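Local coordinates for protein Endonuclease/exonuclease/phosphatase (Beutenbergia cavernae DSM 12333, PDB 4RUW) that belongs to the endonuclease/exonuclease/phosphatase family, with a DNase I-like domain followed by an Ig-like domain, and carries a bound zinc ion, at residues N237-T245 against C366-D374; D272-T280 against P289-Y297. One frame throughout, in Å; residues are numbered along the deposited sequence.

From the N terminus, the chain first reaches 237-245, in the loop between strand 230-233 and helix 251-260 of the DNase I-like domain. Its partner 366-374 comes 121 residues later, at the end of strand 360-367 in the Ig-like domain, so contact 1 closes a long loop between the two domains. Contact 2 is nested wholly inside that loop: 272-280 follows helix 266-270 and is met again after a short excursion by 289-297, which runs into strand 296-300. The centres lie 11 Å apart and the contacts touch, since I238 O is probably hydrogen-bonded to Y297 OH at 2.7 Å, and Q371 CG, in the conformer described, packs on D292 OD1.

Contact 1. Residues N237-T245 against C366-D374; sequences NIWTTDVPT and CKNRGQADD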
loop_
_atom_site.group_PDB
_atom_site.type_symbol
_atom_site.label_atom_id
_atom_site.label_comp_id
_atom_site.label_asym_id
_atom_site.label_seq_id
_atom_site.Cartn_x
_atom_site.Cartn_y
_atom_site.Cartn_z
ATOM N N ASN A 237 0.047 3.400 -7.944
ATOM C CA ASN A 237 -0.419 4.277 -9.019
ATOM C C ASN A 237 -1.939 4.371 -9.123
ATOM O O ASN A 237 -2.479 4.691 -10.187
ATOM C CB ASN A 237 0.186 3.866 -10.370
ATOM C CG ASN A 237 1.380 4.707 -10.754
ATOM O OD1 ASN A 237 1.380 5.925 -10.565
ATOM N ND2 ASN A 237 2.404 4.067 -11.312
ATOM N N ILE A 238 -2.623 4.083 -8.019
ATOM C CA ILE A 238 -4.071 4.219 -7.953
ATOM C C ILE A 238 -4.439 5.032 -6.729
ATOM O O ILE A 238 -3.802 4.901 -5.683
ATOM C CB ILE A 238 -4.788 2.832 -7.912
ATOM C CG1 ILE A 238 -4.377 2.017 -6.676
ATOM C CG2 ILE A 238 -4.530 2.072 -9.198
ATOM C CD1 ILE A 238 -5.164 0.716 -6.521
ATOM N N TRP A 239 -5.450 5.883 -6.863
ATOM C CA TRP A 239 -6.096 6.461 -5.696
ATOM C C TRP A 239 -6.941 5.378 -5.026
ATOM O O TRP A 239 -7.120 4.286 -5.570
ATOM C CB TRP A 239 -7.054 7.567 -6.089
ATOM C CG TRP A 239 -6.502 8.766 -6.785
ATOM C CD1 TRP A 239 -5.223 8.989 -7.225
ATOM C CD2 TRP A 239 -7.253 9.937 -7.102
ATOM N NE1 TRP A 239 -5.146 10.246 -7.808
ATOM C CE2 TRP A 239 -6.383 10.839 -7.742
ATOM C CE3 TRP A 239 -8.591 10.301 -6.911
ATOM C CZ2 TRP A 239 -6.807 12.087 -8.194
ATOM C CZ3 TRP A 239 -9.012 11.530 -7.353
ATOM C CH2 TRP A 239 -8.125 12.412 -7.993
ATOM N N THR A 240 -7.507 5.688 -3.866
ATOM C CA THR A 240 -8.440 4.760 -3.245
ATOM C C THR A 240 -9.836 4.824 -3.863
ATOM O O THR A 240 -10.612 3.873 -3.719
ATOM C CB THR A 240 -8.559 4.969 -1.730
ATOM O OG1 THR A 240 -8.968 6.315 -1.481
ATOM C CG2 THR A 240 -7.233 4.696 -1.039
ATOM N N THR A 241 -10.154 5.921 -4.550
ATOM C CA THR A 241 -11.474 6.089 -5.151
ATOM C C THR A 241 -11.337 6.502 -6.615
ATOM O O THR A 241 -10.302 7.037 -7.031
ATOM C CB THR A 241 -12.325 7.147 -4.421
ATOM O OG1 THR A 241 -11.622 8.396 -4.383
ATOM C CG2 THR A 241 -12.677 6.692 -3.014
ATOM N N ASP A 242 -12.384 6.259 -7.391
ATOM C CA ASP A 242 -12.361 6.554 -8.817
ATOM C C ASP A 242 -11.996 8.015 -9.073
ATOM O O ASP A 242 -12.529 8.923 -8.432
ATOM C CB ASP A 242 -13.728 6.274 -9.436
ATOM C CG ASP A 242 -14.108 4.802 -9.406
ATOM O OD1 ASP A 242 -13.233 3.930 -9.191
ATOM O OD2 ASP A 242 -15.305 4.513 -9.619
ATOM N N VAL A 243 -11.099 8.242 -10.027
ATOM C CA VAL A 243 -10.726 9.598 -10.401
ATOM C C VAL A 243 -11.888 10.209 -11.176
ATOM O O VAL A 243 -12.265 9.694 -12.220
ATOM C CB VAL A 243 -9.450 9.590 -11.269
ATOM C CG1 VAL A 243 -9.111 10.990 -11.746
ATOM C CG2 VAL A 243 -8.284 8.996 -10.495
ATOM N N PRO A 244 -12.468 11.306 -10.668
ATOM C CA PRO A 244 -13.697 11.814 -11.293
ATOM C C PRO A 244 -13.508 12.331 -12.717
ATOM O O PRO A 244 -14.479 12.374 -13.474
ATOM C CB PRO A 244 -14.136 12.946 -10.354
ATOM C CG PRO A 244 -12.916 13.312 -9.578
ATOM C CD PRO A 244 -12.120 12.041 -9.441
ATOM N N THR A 245 -12.282 12.693 -13.079
ATOM C CA THR A 245 -11.991 13.201 -14.416
ATOM C C THR A 245 -11.688 12.079 -15.415
ATOM O O THR A 245 -11.448 12.338 -16.595
ATOM C CB THR A 245 -10.826 14.214 -14.377
ATOM O OG1 THR A 245 -9.697 13.625 -13.717
ATOM C CG2 THR A 245 -11.242 15.462 -13.608
ATOM N N CYS A 366 -14.543 1.339 6.940
ATOM C CA CYS A 366 -14.097 2.346 6.004
ATOM C C CYS A 366 -15.178 2.725 5.009
ATOM O O CYS A 366 -15.703 1.867 4.297
ATOM C CB CYS A 366 -12.878 1.825 5.255
ATOM S SG CYS A 366 -12.436 2.830 3.858
ATOM N N LYS A 367 -15.513 4.012 4.977
ATOM C CA LYS A 367 -16.349 4.566 3.921
ATOM C C LYS A 367 -15.414 4.979 2.788
ATOM O O LYS A 367 -14.601 5.894 2.944
ATOM C CB LYS A 367 -17.141 5.777 4.413
ATOM C CG LYS A 367 -17.894 6.481 3.288
ATOM C CD LYS A 367 -18.636 7.716 3.773
ATOM C CE LYS A 367 -19.218 8.496 2.609
ATOM N NZ LYS A 367 -19.902 9.745 3.056
ATOM N N ASN A 368 -15.512 4.294 1.655
ATOM C CA ASN A 368 -14.617 4.569 0.542
ATOM C C ASN A 368 -15.367 5.271 -0.571
ATOM O O ASN A 368 -15.573 4.726 -1.654
ATOM C CB ASN A 368 -13.951 3.290 0.044
ATOM C CG ASN A 368 -12.678 3.570 -0.716
ATOM O OD1 ASN A 368 -11.913 4.465 -0.347
ATOM N ND2 ASN A 368 -12.454 2.834 -1.795
ATOM N N ARG A 369 -15.784 6.492 -0.271
ATOM C CA ARG A 369 -16.723 7.219 -1.099
ATOM C C ARG A 369 -16.482 8.700 -0.853
ATOM O O ARG A 369 -16.316 9.120 0.292
ATOM C CB ARG A 369 -18.127 6.808 -0.657
ATOM C CG ARG A 369 -19.296 7.355 -1.418
ATOM C CD ARG A 369 -20.556 6.675 -0.889
ATOM N NE ARG A 369 -21.777 7.324 -1.342
ATOM C CZ ARG A 369 -22.627 6.800 -2.218
ATOM N NH1 ARG A 369 -22.387 5.606 -2.746
ATOM N NH2 ARG A 369 -23.719 7.470 -2.567
ATOM N N GLY A 370 -16.427 9.475 -1.933
ATOM C CA GLY A 370 -16.261 10.910 -1.838
ATOM C C GLY A 370 -14.810 11.333 -1.748
ATOM O O GLY A 370 -13.949 10.569 -1.307
ATOM N N GLN A 371 -14.551 12.567 -2.162
ATOM C CA GLN A 371 -13.227 13.152 -2.069
ATOM C C GLN A 371 -13.302 14.438 -1.247
ATOM O O GLN A 371 -13.133 14.406 -0.034
ATOM C CB GLN A 371 -12.630 13.343 -3.469
ATOM C CG GLN A 371 -12.102 12.023 -4.041
ATOM C CD GLN A 371 -12.321 11.845 -5.536
ATOM O OE1 GLN A 371 -12.667 12.783 -6.251
ATOM N NE2 GLN A 371 -12.109 10.622 -6.014
ATOM N N ALA A 372 -13.596 15.562 -1.887
ATOM C CA ALA A 372 -13.694 16.826 -1.171
ATOM C C ALA A 372 -14.997 16.954 -0.387
ATOM O O ALA A 372 -15.040 17.622 0.647
ATOM C CB ALA A 372 -13.547 17.995 -2.126
ATOM N N ASP A 373 -16.049 16.307 -0.881
ATOM C CA ASP A 373 -17.396 16.559 -0.382
ATOM C C ASP A 373 -18.064 15.318 0.210
ATOM O O ASP A 373 -18.101 14.253 -0.404
ATOM C CB ASP A 373 -18.259 17.162 -1.492
ATOM C CG ASP A 373 -17.708 18.484 -2.003
ATOM O OD1 ASP A 373 -17.485 19.398 -1.185
ATOM O OD2 ASP A 373 -17.494 18.608 -3.225
ATOM N N ASP A 374 -18.577 15.482 1.423
ATOM C CA ASP A 374 -19.257 14.423 2.158
ATOM C C ASP A 374 -20.740 14.424 1.793
ATOM O O ASP A 374 -21.437 15.416 2.014
ATOM C CB ASP A 374 -19.073 14.697 3.651
ATOM C CG ASP A 374 -19.629 13.604 4.543
ATOM O OD1 ASP A 374 -20.345 12.697 4.061
ATOM O OD2 ASP A 374 -19.342 13.672 5.758
#
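The amide nitrogen of Q371, in the conformer described (one of two modelled), is gripped by two acceptors of the opposing loop. Q371 NE2 lies 2.8 Å from T241 OG1 in a nearly straight bond, with an N-H...O angle of 169°, and 3.0 Å from D242 O in a more bent one. Both acceptors lie close to the plane of the Q371 amide, as expected if each uses one of its two N-H groups, and together they would hold the amide's rotation in that conformer. The donor stands above the carbonyl plane of D242, not on a lone pair. With chi1 at 56°, T241 presents OG1 to Q371 while its CG2 lies 3.6 Å from N368 OD1. In the same conformer the amide reaches the indole of W239 at its edge: Q371 NE2 is 3.5 Å from W239 CZ3, and the two planes stand 80° apart. The other end of the amide meets P244, whose CD comes within 3.3 Å of Q371 OE1. A second link lies further back, where N368 ND2 donates to T240 O at 2.9 Å; the donor again approaches from above the carbonyl plane. With CG anti to the backbone N, the N368 amide extends across to T240, while its OD1 accepts a bond from R268 NH2 of helix 266-270. One amide thus joins the 237-245 loop, the Ig-like domain and that helix. The loop also touches helix 251-260, where I238 and W239 both meet N251 and T241 meets N252; N368 packs in turn on W350 of strand 349-356. The contact therefore bridges the loop between strand 230-233 and helix 251-260 of the DNase I-like domain and the end of inner strand 360-367 of the Ig-like domain.

Contact 2. Residues D272-T280 against P289-Y297; sequences DPGAGPTMT and PHPDRRIDY
Two loops of the DNase I-like domain pair here, each opening with a short 3-10 turn (273-275 and 290-292), the second leading into strand 296-300. The turns abut where G274 CA directs a nearly linear C-H...O contact at P291 O, 3.5 Å away with an angle of 172° at the hydrogen. Further along, R293 is the centre of an inverse gamma turn, and its carbonyl O accepts a 2.9 Å hydrogen bond from T278 N. The T278 hydroxyl then bridges backbone and side chain: OG1 receives I295 N at 3.0 Å, almost straight at 172°, and donates to D296 OD1 at 2.7 Å, meeting the carboxylate's anti lone pair. A chi1 of 60° sets the T278 hydroxyl where it meets both partners at once. Beside it the chain of the selenomethionine at 279 is bent at chi2 and chi3, and M279 SE packs against I295 CD1 at 3.7 Å. R294 passes G276: its CG lies 3.2 Å from G276 O, and a bend at chi3 brings NE within 3.5 Å of P273 CB, while NH2 forms a salt bridge with D265. D296 OD1 is also hydrogen-bonded to H321 ND1. Since that oxygen takes the T278 hydroxyl as well, two partners hold OD1, which fixes the position of the D296 side chain. The one hydroxyl of T278 thus ties the 272-280 loop to two successive residues: I295, just before strand 296-300, is held by its backbone N, and D296, the first strand residue, by its carboxylate.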
loop_
_atom_site.group_PDB
_atom_site.type_symbol
_atom_site.label_atom_id
_atom_site.label_comp_id
_atom_site.label_asym_id
_atom_site.label_seq_id
_atom_site.Cartn_x
_atom_site.Cartn_y
_atom_site.Cartn_z
ATOM N N ASP A 272 -5.492 10.664 8.461
ATOM C CA ASP A 272 -6.337 11.053 7.339
ATOM C C ASP A 272 -5.568 10.834 6.036
ATOM O O ASP A 272 -4.477 11.380 5.865
ATOM C CB ASP A 272 -6.726 12.536 7.423
ATOM C CG ASP A 272 -7.684 12.839 8.544
ATOM O OD1 ASP A 272 -8.557 11.998 8.845
ATOM O OD2 ASP A 272 -7.573 13.944 9.114
ATOM N N PRO A 273 -6.139 10.059 5.103
ATOM C CA PRO A 273 -5.530 9.949 3.771
ATOM C C PRO A 273 -5.230 11.312 3.141
ATOM O O PRO A 273 -4.177 11.461 2.517
ATOM C CB PRO A 273 -6.589 9.180 2.980
ATOM C CG PRO A 273 -7.185 8.258 4.031
ATOM C CD PRO A 273 -7.290 9.151 5.252
ATOM N N GLY A 274 -6.113 12.292 3.322
ATOM C CA GLY A 274 -5.929 13.594 2.705
ATOM C C GLY A 274 -4.743 14.365 3.248
ATOM O O GLY A 274 -4.310 15.343 2.628
ATOM N N ALA A 275 -4.211 13.934 4.391
ATOM C CA ALA A 275 -3.018 14.553 4.967
ATOM C C ALA A 275 -1.740 13.904 4.445
ATOM O O ALA A 275 -0.636 14.355 4.753
ATOM C CB ALA A 275 -3.056 14.474 6.484
ATOM N N GLY A 276 -1.880 12.843 3.655
ATOM C CA GLY A 276 -0.713 12.133 3.172
ATOM C C GLY A 276 -0.652 11.837 1.685
ATOM O O GLY A 276 -0.367 10.702 1.301
ATOM N N PRO A 277 -0.873 12.852 0.827
ATOM C CA PRO A 277 -0.599 12.598 -0.588
ATOM C C PRO A 277 0.886 12.284 -0.734
ATOM O O PRO A 277 1.696 12.714 0.092
ATOM C CB PRO A 277 -0.951 13.930 -1.254
ATOM C CG PRO A 277 -0.686 14.952 -0.184
ATOM C CD PRO A 277 -1.087 14.286 1.104
ATOM N N THR A 278 1.239 11.511 -1.754
ATOM C CA THR A 278 2.596 10.996 -1.864
ATOM C C THR A 278 3.313 11.514 -3.098
ATOM O O THR A 278 4.452 11.148 -3.351
ATOM C CB THR A 278 2.628 9.460 -1.775
ATOM O OG1 THR A 278 1.851 8.898 -2.843
ATOM C CG2 THR A 278 2.070 9.005 -0.433
HETATM N N MSE A 279 2.629 12.354 -3.871
HETATM C CA MSE A 279 3.293 13.143 -4.893
HETATM C C MSE A 279 3.822 14.391 -4.206
HETATM O O MSE A 279 3.052 15.146 -3.624
HETATM C CB MSE A 279 2.313 13.543 -5.987
HETATM C CG MSE A 279 1.725 12.378 -6.757
HETATM SE SE MSE A 279 3.110 11.236 -7.508
HETATM C CE MSE A 279 4.068 12.561 -8.567
ATOM N N THR A 280 5.133 14.598 -4.266
ATOM C CA THR A 280 5.768 15.709 -3.569
ATOM C C THR A 280 5.098 17.041 -3.871
ATOM O O THR A 280 4.815 17.825 -2.963
ATOM C CB THR A 280 7.250 15.776 -3.937
ATOM O OG1 THR A 280 7.847 14.525 -3.590
ATOM C CG2 THR A 280 7.955 16.911 -3.200
ATOM N N PRO A 289 -7.094 18.216 -7.122
ATOM C CA PRO A 289 -7.214 16.856 -6.576
ATOM C C PRO A 289 -6.070 16.491 -5.636
ATOM O O PRO A 289 -5.843 15.308 -5.381
ATOM C CB PRO A 289 -7.086 15.998 -7.830
ATOM C CG PRO A 289 -6.062 16.743 -8.631
ATOM C CD PRO A 289 -6.365 18.218 -8.405
ATOM N N HIS A 290 -5.347 17.480 -5.136
ATOM C CA HIS A 290 -4.100 17.186 -4.435
ATOM C C HIS A 290 -4.195 16.272 -3.213
ATOM O O HIS A 290 -3.383 15.350 -3.092
ATOM C CB HIS A 290 -3.307 18.469 -4.216
ATOM C CG HIS A 290 -2.959 19.116 -5.512
ATOM N ND1 HIS A 290 -1.985 18.609 -6.336
ATOM C CD2 HIS A 290 -3.545 20.134 -6.183
ATOM C CE1 HIS A 290 -1.943 19.331 -7.447
ATOM N NE2 HIS A 290 -2.881 20.253 -7.380
ATOM N N PRO A 291 -5.203 16.472 -2.337
ATOM C CA PRO A 291 -5.284 15.570 -1.177
ATOM C C PRO A 291 -5.636 14.134 -1.550
ATOM O O PRO A 291 -5.493 13.239 -0.710
ATOM C CB PRO A 291 -6.395 16.190 -0.322
ATOM C CG PRO A 291 -6.400 17.639 -0.715
ATOM C CD PRO A 291 -6.120 17.617 -2.189
ATOM N N ASP A 292 -6.075 13.913 -2.788
ATOM C CA ASP A 292 -6.428 12.576 -3.249
ATOM C C ASP A 292 -5.236 11.813 -3.825
ATOM O O ASP A 292 -5.316 10.597 -4.019
ATOM C CB ASP A 292 -7.531 12.652 -4.306
ATOM C CG ASP A 292 -8.736 13.416 -3.822
ATOM O OD1 ASP A 292 -9.250 13.079 -2.732
ATOM O OD2 ASP A 292 -9.151 14.373 -4.509
ATOM N N ARG A 293 -4.138 12.519 -4.098
ATOM C CA ARG A 293 -2.986 11.938 -4.792
ATOM C C ARG A 293 -2.047 11.170 -3.867
ATOM O O ARG A 293 -0.837 11.418 -3.807
ATOM C CB ARG A 293 -2.262 12.999 -5.622
ATOM C CG ARG A 293 -3.079 13.419 -6.834
ATOM C CD ARG A 293 -2.336 14.387 -7.721
ATOM N NE ARG A 293 -3.042 14.546 -8.985
ATOM C CZ ARG A 293 -2.736 15.448 -9.905
ATOM N NH1 ARG A 293 -1.733 16.292 -9.694
ATOM N NH2 ARG A 293 -3.442 15.508 -11.028
ATOM N N ARG A 294 -2.642 10.231 -3.137
ATOM C CA ARG A 294 -1.927 9.279 -2.302
ATOM C C ARG A 294 -1.925 7.976 -3.083
ATOM O O ARG A 294 -2.972 7.331 -3.220
ATOM C CB ARG A 294 -2.640 9.115 -0.959
ATOM C CG ARG A 294 -1.931 8.182 0.013
ATOM C CD ARG A 294 -2.592 8.187 1.374
ATOM N NE ARG A 294 -3.904 7.541 1.361
ATOM C CZ ARG A 294 -4.116 6.271 1.708
ATOM N NH1 ARG A 294 -3.103 5.495 2.086
ATOM N NH2 ARG A 294 -5.348 5.772 1.682
ATOM N N ILE A 295 -0.763 7.611 -3.623
ATOM C CA ILE A 295 -0.672 6.480 -4.545
ATOM C C ILE A 295 0.437 5.506 -4.163
ATOM O O ILE A 295 0.633 4.494 -4.851
ATOM C CB ILE A 295 -0.506 6.949 -6.021
ATOM C CG1 ILE A 295 0.772 7.774 -6.195
ATOM C CG2 ILE A 295 -1.739 7.724 -6.500
ATOM C CD1 ILE A 295 1.086 8.096 -7.646
ATOM N N ASP A 296 1.156 5.811 -3.086
ATOM C CA ASP A 296 2.174 4.930 -2.519
ATOM C C ASP A 296 1.597 4.413 -1.210
ATOM O O ASP A 296 1.112 5.201 -0.406
ATOM C CB ASP A 296 3.447 5.714 -2.230
ATOM C CG ASP A 296 4.115 6.259 -3.487
ATOM O OD1 ASP A 296 3.746 7.358 -3.961
ATOM O OD2 ASP A 296 5.053 5.602 -3.990
ATOM N N TYR A 297 1.629 3.093 -1.017
ATOM C CA TYR A 297 0.911 2.465 0.078
ATOM C C TYR A 297 1.775 1.468 0.836
ATOM O O TYR A 297 2.702 0.868 0.277
ATOM C CB TYR A 297 -0.278 1.667 -0.467
ATOM C CG TYR A 297 -1.365 2.453 -1.156
ATOM C CD1 TYR A 297 -2.505 2.845 -0.468
ATOM C CD2 TYR A 297 -1.279 2.757 -2.504
ATOM C CE1 TYR A 297 -3.519 3.533 -1.096
ATOM C CE2 TYR A 297 -2.291 3.441 -3.145
ATOM C CZ TYR A 297 -3.409 3.832 -2.433
ATOM O OH TYR A 297 -4.439 4.498 -3.050
#